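Local coordinates for MoaF-like domain-containing protein (Burkholderia vietnamiensis, PDB 5HAL) that is of unknown function, possibly a beta-lactamase-like hydrolase, and folds as a closed antiparallel beta-barrel of the calycin type, at residues 87-96 and 106-114; 25-33 and 44-52. One frame throughout, in Å; residues are numbered along the deposited sequence. Where two conformers were deposited one is given.

Contact 1: 87-96 and 106-114; sequences DDFAAGTSRT and HRLDGSLRA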
loop_
_atom_site.group_PDB
_atom_site.type_symbol
_atom_site.label_atom_id
_atom_site.label_comp_id
_atom_site.label_asym_id
_atom_site.label_seq_id
_atom_site.Cartn_x
_atom_site.Cartn_y
_atom_site.Cartn_z
ATOM N N ASP A 87 4.515 -1.009 6.432
ATOM C CA ASP A 87 4.520 0.443 6.359
ATOM C C ASP A 87 4.682 1.003 7.765
ATOM O O ASP A 87 3.853 0.744 8.641
ATOM C CB ASP A 87 3.240 0.954 5.698
ATOM C CG ASP A 87 3.228 0.705 4.197
ATOM O OD1 ASP A 87 4.272 0.270 3.676
ATOM O OD2 ASP A 87 2.193 0.950 3.536
ATOM N N ASP A 88 5.759 1.756 7.967
ATOM C CA ASP A 88 6.092 2.370 9.247
ATOM C C ASP A 88 5.758 3.851 9.120
ATOM O O ASP A 88 6.467 4.594 8.431
ATOM C CB ASP A 88 7.570 2.124 9.559
ATOM C CG ASP A 88 8.045 2.773 10.861
ATOM O OD1 ASP A 88 7.401 3.699 11.388
ATOM O OD2 ASP A 88 9.112 2.347 11.344
ATOM N N PHE A 89 4.669 4.274 9.774
ATOM C CA PHE A 89 4.162 5.629 9.612
ATOM C C PHE A 89 4.897 6.652 10.461
ATOM O O PHE A 89 4.676 7.852 10.273
ATOM C CB PHE A 89 2.663 5.670 9.928
ATOM C CG PHE A 89 1.830 4.920 8.932
ATOM C CD1 PHE A 89 1.194 5.590 7.905
ATOM C CD2 PHE A 89 1.732 3.538 8.992
ATOM C CE1 PHE A 89 0.442 4.901 6.971
ATOM C CE2 PHE A 89 0.981 2.843 8.069
ATOM C CZ PHE A 89 0.337 3.530 7.047
ATOM N N ALA A 90 5.753 6.221 11.385
ATOM C CA ALA A 90 6.553 7.180 12.141
ATOM C C ALA A 90 7.866 7.484 11.430
ATOM O O ALA A 90 8.241 8.649 11.279
ATOM C CB ALA A 90 6.823 6.660 13.553
ATOM N N ALA A 91 8.564 6.445 10.974
ATOM C CA ALA A 91 9.790 6.639 10.216
ATOM C C ALA A 91 9.528 7.046 8.774
ATOM O O ALA A 91 10.451 7.525 8.107
ATOM C CB ALA A 91 10.630 5.360 10.238
ATOM N N GLY A 92 8.306 6.866 8.280
ATOM C CA GLY A 92 8.018 7.184 6.893
ATOM C C GLY A 92 8.641 6.226 5.898
ATOM O O GLY A 92 9.194 6.666 4.879
ATOM N N THR A 93 8.568 4.924 6.159
ATOM C CA THR A 93 9.146 3.927 5.275
ATOM C C THR A 93 8.082 2.930 4.841
ATOM O O THR A 93 7.118 2.669 5.566
ATOM C CB THR A 93 10.297 3.164 5.944
ATOM O OG1 THR A 93 9.786 2.441 7.066
ATOM C CG2 THR A 93 11.389 4.128 6.423
ATOM N N SER A 94 8.286 2.352 3.660
ATOM C CA SER A 94 7.391 1.332 3.130
ATOM C C SER A 94 8.230 0.233 2.488
ATOM O O SER A 94 9.027 0.497 1.581
ATOM C CB SER A 94 6.408 1.932 2.117
ATOM O OG SER A 94 5.640 0.910 1.485
ATOM N N ARG A 95 8.055 -0.996 2.956
ATOM C CA ARG A 95 8.701 -2.159 2.366
ATOM C C ARG A 95 7.625 -3.064 1.782
ATOM O O ARG A 95 6.683 -3.449 2.486
ATOM C CB ARG A 95 9.537 -2.904 3.404
ATOM C CG ARG A 95 10.297 -4.069 2.816
ATOM C CD ARG A 95 11.204 -4.737 3.848
ATOM N NE ARG A 95 12.195 -3.827 4.418
ATOM C CZ ARG A 95 13.300 -3.445 3.788
ATOM N NH1 ARG A 95 13.542 -3.882 2.559
ATOM N NH2 ARG A 95 14.154 -2.624 4.385
ATOM N N THR A 96 7.752 -3.397 0.498
ATOM C CA THR A 96 6.675 -4.072 -0.211
ATOM C C THR A 96 7.162 -5.342 -0.889
ATOM O O THR A 96 8.289 -5.429 -1.384
ATOM C CB THR A 96 6.015 -3.163 -1.272
ATOM O OG1 THR A 96 6.944 -2.890 -2.324
ATOM C CG2 THR A 96 5.599 -1.861 -0.653
ATOM N N HIS A 106 8.334 -9.318 -6.777
ATOM C CA HIS A 106 9.044 -8.049 -6.744
ATOM C C HIS A 106 9.142 -7.542 -5.314
ATOM O O HIS A 106 8.139 -7.498 -4.595
ATOM C CB HIS A 106 8.340 -7.004 -7.617
ATOM C CG HIS A 106 8.312 -7.364 -9.066
ATOM N ND1 HIS A 106 7.140 -7.595 -9.752
ATOM C CD2 HIS A 106 9.316 -7.574 -9.952
ATOM C CE1 HIS A 106 7.424 -7.910 -11.004
ATOM N NE2 HIS A 106 8.738 -7.912 -11.148
ATOM N N ARG A 107 10.346 -7.165 -4.912
ATOM C CA ARG A 107 10.590 -6.554 -3.618
ATOM C C ARG A 107 11.025 -5.122 -3.847
ATOM O O ARG A 107 11.912 -4.865 -4.666
ATOM C CB ARG A 107 11.675 -7.306 -2.847
ATOM C CG ARG A 107 11.406 -8.776 -2.687
ATOM C CD ARG A 107 12.717 -9.490 -2.757
ATOM N NE ARG A 107 12.786 -10.642 -1.881
ATOM C CZ ARG A 107 12.774 -11.894 -2.310
ATOM N NH1 ARG A 107 12.684 -12.149 -3.610
ATOM N NH2 ARG A 107 12.869 -12.886 -1.436
ATOM N N LEU A 108 10.390 -4.196 -3.140
ATOM C CA LEU A 108 10.747 -2.790 -3.222
ATOM C C LEU A 108 10.708 -2.213 -1.820
ATOM O O LEU A 108 9.952 -2.676 -0.967
ATOM C CB LEU A 108 9.785 -1.999 -4.124
ATOM C CG LEU A 108 9.754 -2.251 -5.630
ATOM C CD1 LEU A 108 8.604 -1.472 -6.252
ATOM C CD2 LEU A 108 11.087 -1.848 -6.264
ATOM N N ASP A 109 11.527 -1.204 -1.577
ATOM C CA ASP A 109 11.376 -0.469 -0.337
ATOM C C ASP A 109 11.627 1.005 -0.612
ATOM O O ASP A 109 12.475 1.354 -1.436
ATOM C CB ASP A 109 12.298 -1.024 0.747
ATOM C CG ASP A 109 13.645 -0.429 0.692
ATOM O OD1 ASP A 109 14.395 -0.785 -0.238
ATOM O OD2 ASP A 109 13.954 0.397 1.577
ATOM N N GLY A 110 10.855 1.863 0.037
ATOM C CA GLY A 110 11.004 3.280 -0.182
ATOM C C GLY A 110 10.414 4.105 0.928
ATOM O O GLY A 110 10.287 3.653 2.066
ATOM N N SER A 111 10.072 5.340 0.580
ATOM C CA SER A 111 9.550 6.307 1.521
ATOM C C SER A 111 8.029 6.245 1.562
ATOM O O SER A 111 7.374 5.754 0.641
ATOM C CB SER A 111 9.994 7.714 1.137
ATOM O OG SER A 111 9.514 8.023 -0.157
ATOM N N LEU A 112 7.481 6.768 2.655
ATOM C CA LEU A 112 6.041 6.861 2.856
ATOM C C LEU A 112 5.760 8.181 3.553
ATOM O O LEU A 112 6.357 8.475 4.589
ATOM C CB LEU A 112 5.512 5.686 3.689
ATOM C CG LEU A 112 4.026 5.695 4.076
ATOM C CD1 LEU A 112 3.485 4.273 4.193
ATOM C CD2 LEU A 112 3.780 6.456 5.371
ATOM N N ARG A 113 4.863 8.989 2.982
ATOM C CA ARG A 113 4.561 10.266 3.620
ATOM C C ARG A 113 3.097 10.646 3.410
ATOM O O ARG A 113 2.500 10.359 2.368
ATOM C CB ARG A 113 5.474 11.390 3.113
ATOM C CG ARG A 113 5.215 11.793 1.690
ATOM C CD ARG A 113 5.759 13.185 1.378
ATOM N NE ARG A 113 5.202 13.676 0.120
ATOM C CZ ARG A 113 4.226 14.576 0.029
ATOM N NH1 ARG A 113 3.705 15.121 1.124
ATOM N NH2 ARG A 113 3.779 14.943 -1.166
ATOM N N ALA A 114 2.536 11.301 4.425
ATOM C CA ALA A 114 1.155 11.773 4.381
ATOM C C ALA A 114 0.972 12.849 3.318
ATOM O O ALA A 114 1.791 13.759 3.191
ATOM C CB ALA A 114 0.748 12.329 5.747
#

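Contact 2: 25-33 and 44-52; sequences VRYDGLTAL and RYAITDGPY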
loop_
_atom_site.group_PDB
_atom_site.type_symbol
_atom_site.label_atom_id
_atom_site.label_comp_id
_atom_site.label_asym_id
_atom_site.label_seq_id
_atom_site.Cartn_x
_atom_site.Cartn_y
_atom_site.Cartn_z
ATOM N N VAL A 25 3.755 6.726 -1.576
ATOM C CA VAL A 25 4.870 5.799 -1.442
ATOM C C VAL A 25 5.750 5.940 -2.676
ATOM O O VAL A 25 5.247 5.967 -3.804
ATOM C CB VAL A 25 4.387 4.348 -1.242
ATOM C CG1 VAL A 25 3.863 4.168 0.183
ATOM C CG2 VAL A 25 3.291 3.960 -2.259
ATOM N N ARG A 26 7.060 6.053 -2.462
ATOM C CA ARG A 26 8.017 6.224 -3.549
ATOM C C ARG A 26 9.070 5.128 -3.464
ATOM O O ARG A 26 9.755 4.996 -2.446
ATOM C CB ARG A 26 8.678 7.609 -3.500
ATOM C CG ARG A 26 7.705 8.779 -3.347
ATOM C CD ARG A 26 8.399 10.130 -3.580
ATOM N NE ARG A 26 8.696 10.321 -5.000
ATOM C CZ ARG A 26 8.050 11.162 -5.804
ATOM N NH1 ARG A 26 8.385 11.236 -7.086
ATOM N NH2 ARG A 26 7.077 11.934 -5.330
ATOM N N TYR A 27 9.200 4.350 -4.534
ATOM C CA TYR A 27 10.183 3.285 -4.633
ATOM C C TYR A 27 10.973 3.480 -5.919
ATOM O O TYR A 27 10.613 4.287 -6.778
ATOM C CB TYR A 27 9.528 1.896 -4.635
ATOM C CG TYR A 27 8.355 1.706 -3.696
ATOM C CD1 TYR A 27 8.544 1.306 -2.377
ATOM C CD2 TYR A 27 7.056 1.894 -4.136
ATOM C CE1 TYR A 27 7.463 1.113 -1.524
ATOM C CE2 TYR A 27 5.979 1.708 -3.292
ATOM C CZ TYR A 27 6.191 1.317 -1.986
ATOM O OH TYR A 27 5.117 1.143 -1.150
ATOM N N ASP A 28 12.060 2.736 -6.060
ATOM C CA ASP A 28 12.766 2.754 -7.330
ATOM C C ASP A 28 11.822 2.320 -8.450
ATOM O O ASP A 28 11.314 1.193 -8.451
ATOM C CB ASP A 28 13.991 1.850 -7.263
ATOM C CG ASP A 28 14.863 1.974 -8.485
ATOM O OD1 ASP A 28 14.892 3.065 -9.092
ATOM O OD2 ASP A 28 15.519 0.979 -8.845
ATOM N N GLY A 29 11.546 3.235 -9.374
ATOM C CA GLY A 29 10.718 2.936 -10.524
ATOM C C GLY A 29 9.227 2.921 -10.281
ATOM O O GLY A 29 8.480 2.488 -11.166
ATOM N N LEU A 30 8.758 3.387 -9.125
ATOM C CA LEU A 30 7.332 3.329 -8.830
ATOM C C LEU A 30 6.979 4.374 -7.780
ATOM O O LEU A 30 7.599 4.422 -6.714
ATOM C CB LEU A 30 6.933 1.924 -8.346
ATOM C CG LEU A 30 5.514 1.762 -7.799
ATOM C CD1 LEU A 30 4.519 2.198 -8.828
ATOM C CD2 LEU A 30 5.256 0.315 -7.383
ATOM N N THR A 31 5.994 5.211 -8.095
ATOM C CA THR A 31 5.379 6.119 -7.136
ATOM C C THR A 31 3.880 5.879 -7.151
ATOM O O THR A 31 3.279 5.743 -8.221
ATOM C CB THR A 31 5.669 7.584 -7.456
ATOM O OG1 THR A 31 7.079 7.810 -7.418
ATOM C CG2 THR A 31 4.986 8.507 -6.444
ATOM N N ALA A 32 3.280 5.809 -5.967
ATOM C CA ALA A 32 1.852 5.556 -5.879
ATOM C C ALA A 32 1.268 6.310 -4.696
ATOM O O ALA A 32 1.973 6.693 -3.758
ATOM C CB ALA A 32 1.549 4.060 -5.750
ATOM N N LEU A 33 -0.038 6.522 -4.765
ATOM C CA LEU A 33 -0.824 7.039 -3.657
ATOM C C LEU A 33 -1.643 5.885 -3.097
ATOM O O LEU A 33 -2.244 5.129 -3.867
ATOM C CB LEU A 33 -1.737 8.183 -4.122
ATOM C CG LEU A 33 -1.088 9.460 -4.654
ATOM C CD1 LEU A 33 -2.126 10.383 -5.323
ATOM C CD2 LEU A 33 -0.436 10.205 -3.510
ATOM N N ARG A 44 -8.018 2.853 -1.948
ATOM C CA ARG A 44 -7.938 3.180 -3.360
ATOM C C ARG A 44 -6.532 3.675 -3.676
ATOM O O ARG A 44 -5.997 4.535 -2.965
ATOM C CB ARG A 44 -8.979 4.240 -3.733
ATOM C CG ARG A 44 -10.417 3.817 -3.454
ATOM C CD ARG A 44 -11.399 4.973 -3.643
ATOM N NE ARG A 44 -12.779 4.572 -3.411
ATOM C CZ ARG A 44 -13.318 4.415 -2.203
ATOM N NH1 ARG A 44 -12.585 4.628 -1.123
ATOM N NH2 ARG A 44 -14.597 4.066 -2.075
ATOM N N TYR A 45 -5.933 3.132 -4.734
ATOM C CA TYR A 45 -4.572 3.481 -5.102
ATOM C C TYR A 45 -4.558 4.160 -6.466
ATOM O O TYR A 45 -5.477 4.006 -7.276
ATOM C CB TYR A 45 -3.636 2.250 -5.107
ATOM C CG TYR A 45 -4.016 1.127 -6.075
ATOM C CD1 TYR A 45 -3.639 1.163 -7.423
ATOM C CD2 TYR A 45 -4.738 0.027 -5.632
ATOM C CE1 TYR A 45 -3.983 0.123 -8.299
ATOM C CE2 TYR A 45 -5.089 -1.002 -6.490
ATOM C CZ TYR A 45 -4.713 -0.957 -7.819
ATOM O OH TYR A 45 -5.075 -2.003 -8.642
ATOM N N ALA A 46 -3.509 4.948 -6.688
ATOM C CA ALA A 46 -3.236 5.561 -7.980
ATOM C C ALA A 46 -1.734 5.513 -8.206
ATOM O O ALA A 46 -0.965 6.043 -7.401
ATOM C CB ALA A 46 -3.752 7.005 -8.042
ATOM N N ILE A 47 -1.317 4.857 -9.280
ATOM C CA ILE A 47 0.090 4.828 -9.660
ATOM C C ILE A 47 0.392 6.090 -10.457
ATOM O O ILE A 47 -0.176 6.309 -11.531
ATOM C CB ILE A 47 0.408 3.565 -10.469
ATOM C CG1 ILE A 47 0.042 2.329 -9.645
ATOM C CG2 ILE A 47 1.880 3.547 -10.896
ATOM C CD1 ILE A 47 0.346 1.026 -10.345
ATOM N N THR A 48 1.274 6.933 -9.927
ATOM C CA THR A 48 1.538 8.236 -10.514
ATOM C C THR A 48 2.895 8.329 -11.194
ATOM O O THR A 48 3.215 9.380 -11.759
ATOM C CB THR A 48 1.434 9.337 -9.447
ATOM O OG1 THR A 48 2.512 9.204 -8.513
ATOM C CG2 THR A 48 0.103 9.248 -8.700
ATOM N N ASP A 49 3.701 7.270 -11.161
ATOM C CA ASP A 49 5.016 7.327 -11.784
ATOM C C ASP A 49 5.491 5.911 -12.089
ATOM O O ASP A 49 5.189 4.966 -11.358
ATOM C CB ASP A 49 6.018 8.064 -10.887
ATOM C CG ASP A 49 7.124 8.740 -11.673
ATOM O OD1 ASP A 49 7.016 8.831 -12.917
ATOM O OD2 ASP A 49 8.101 9.195 -11.039
ATOM N N GLY A 50 6.231 5.776 -13.181
ATOM C CA GLY A 50 6.725 4.485 -13.590
ATOM C C GLY A 50 5.924 3.928 -14.745
ATOM O O GLY A 50 5.006 4.571 -15.257
ATOM N N PRO A 51 6.247 2.703 -15.170
ATOM C CA PRO A 51 5.623 2.157 -16.382
ATOM C C PRO A 51 4.134 1.896 -16.248
ATOM O O PRO A 51 3.468 1.710 -17.272
ATOM C CB PRO A 51 6.394 0.853 -16.612
ATOM C CG PRO A 51 6.851 0.454 -15.254
ATOM C CD PRO A 51 7.177 1.744 -14.551
ATOM N N TYR A 52 3.583 1.878 -15.038
ATOM C CA TYR A 52 2.165 1.615 -14.852
ATOM C C TYR A 52 1.401 2.856 -14.422
ATOM O O TYR A 52 0.270 2.744 -13.940
ATOM C CB TYR A 52 1.966 0.481 -13.849
ATOM C CG TYR A 52 2.428 -0.849 -14.389
ATOM C CD1 TYR A 52 1.696 -1.509 -15.369
ATOM C CD2 TYR A 52 3.602 -1.436 -13.941
ATOM C CE1 TYR A 52 2.114 -2.726 -15.883
ATOM C CE2 TYR A 52 4.031 -2.656 -14.446
ATOM C CZ TYR A 52 3.281 -3.296 -15.418
ATOM O OH TYR A 52 3.698 -4.506 -15.929
#

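Contact 1: 87-96 and 106-114
Leu-112, in the conformer described, pushes its forked end between Phe-89 and Asp-87. Its CD2 lies 3.7 Å from Phe-89 CD1, while its CD1 stands over one face of the ring, offset toward the rim. The same Leu-112 CD1 is 3.6 Å from Asp-87 CG, and the two side chains cross at about a right angle. Leu-112 CG is anti to the backbone N (chi1 176°), which sends its end toward Asp-87 and Phe-89. Phe-23 meets the Phe-89 ring edge-to-face.

The turn at 88-93 ends in a G1 beta bulge, Gly-92 and Thr-93 both facing Asp-88. Asp-88 OD1 accepts from the backbone N of both Ala-90 and Ala-91, the first an Asx turn. Gly-92 O takes Leu-112 N at 2.8 Å from above the carbonyl plane.

Beyond the turn the strands pair antiparallel. Ser-94 and Gly-110 exchange two backbone bonds, as do Thr-96 and Leu-108. Thr-96 N to Leu-108 O is 2.7 Å and nearly straight (173°). Thr-96 OG1 adds a weak bond to the same oxygen at 3.3 Å.

On the face opposite Thr-96, Arg-95 lies alongside Asp-109, with NH1 3.6 Å from Asp-109 CB. The guanidinium and carboxylate planes are 14° apart. Arg-95 NH2 and Asp-109 OD2 are 4.1 Å apart, the oxygen well out of the guanidinium plane: an attraction of charges, not a salt bridge.

Inside the barrel, Ser-94 OG donates to Asp-87 OD1 at 2.7 Å and is also hydrogen-bonded to Tyr-27 OH. His-85 ND1 is hydrogen-bonded to Asp-87 OD2. The buried carboxylate is thus gripped at both oxygens, which probably helps offset the cost of burying it.

Contact 2: 25-33 and 44-52
Leu-33 and Ala-46 hold the hairpin of strands 30-36 and 42-49, in the barrel wall and largely at the surface, by two backbone bonds. Leu-33 N reaches Ala-46 O at 2.8 Å, and Ala-46 N returns to Leu-33 O at 3.1 Å, in the carbonyl plane and on a lone pair. Next along, Thr-31 O accepts Thr-48 N at 2.9 Å and, weakly, Asp-49 N. Thr-48 and Asp-49 thus both face Thr-31, a classic beta bulge that shifts the register by one.

The bulge crowds side chains around Thr-31. Its CG2, anti to the backbone N, comes 3.3 Å from Thr-48 OG1. Its CB is 3.5 Å from Asp-49 CB. Thr-31 CG2 also sits over the centre of the Arg-26 guanidinium. Arg-26 forms its salt bridge with Glu-24, and Asp-49 OD2 is only a distant opposite charge.

On the face opposite Thr-31 and Asp-49, Leu-30 CD1 meets Ile-47 CG2 at 3.6 Å, the two side chains crossing at about a right angle. A type II turn from Tyr-27 to Leu-30, with Gly-29 at positive phi, links 25-27 to 30-33.

Backbone bonds therefore carry the pairing, while the exposed charges of Arg-26 and Asp-49 probably add only a weak, solvent-screened attraction.

Overall arrangement
Contact 2 comes first along the chain and closes before contact 1 opens. Their centres are about 12 Å apart. Both belong to one eight-stranded antiparallel barrel in which sequence neighbours pair. Contact 2 includes the hairpin of strands 30-36 and 42-49, and contact 1 that of strands 93-99 and 105-114. They meet where the first strand, 22-27, lies beside the last, 105-114. There Ser-111 N probably hydrogen-bonds to Arg-26 O across the seam. Tyr-27 OH is hydrogen-bonded to Ser-94 OG, joining the two contacts through side chains as well. Together they help close the barrel, in keeping with a calycin-clan fold.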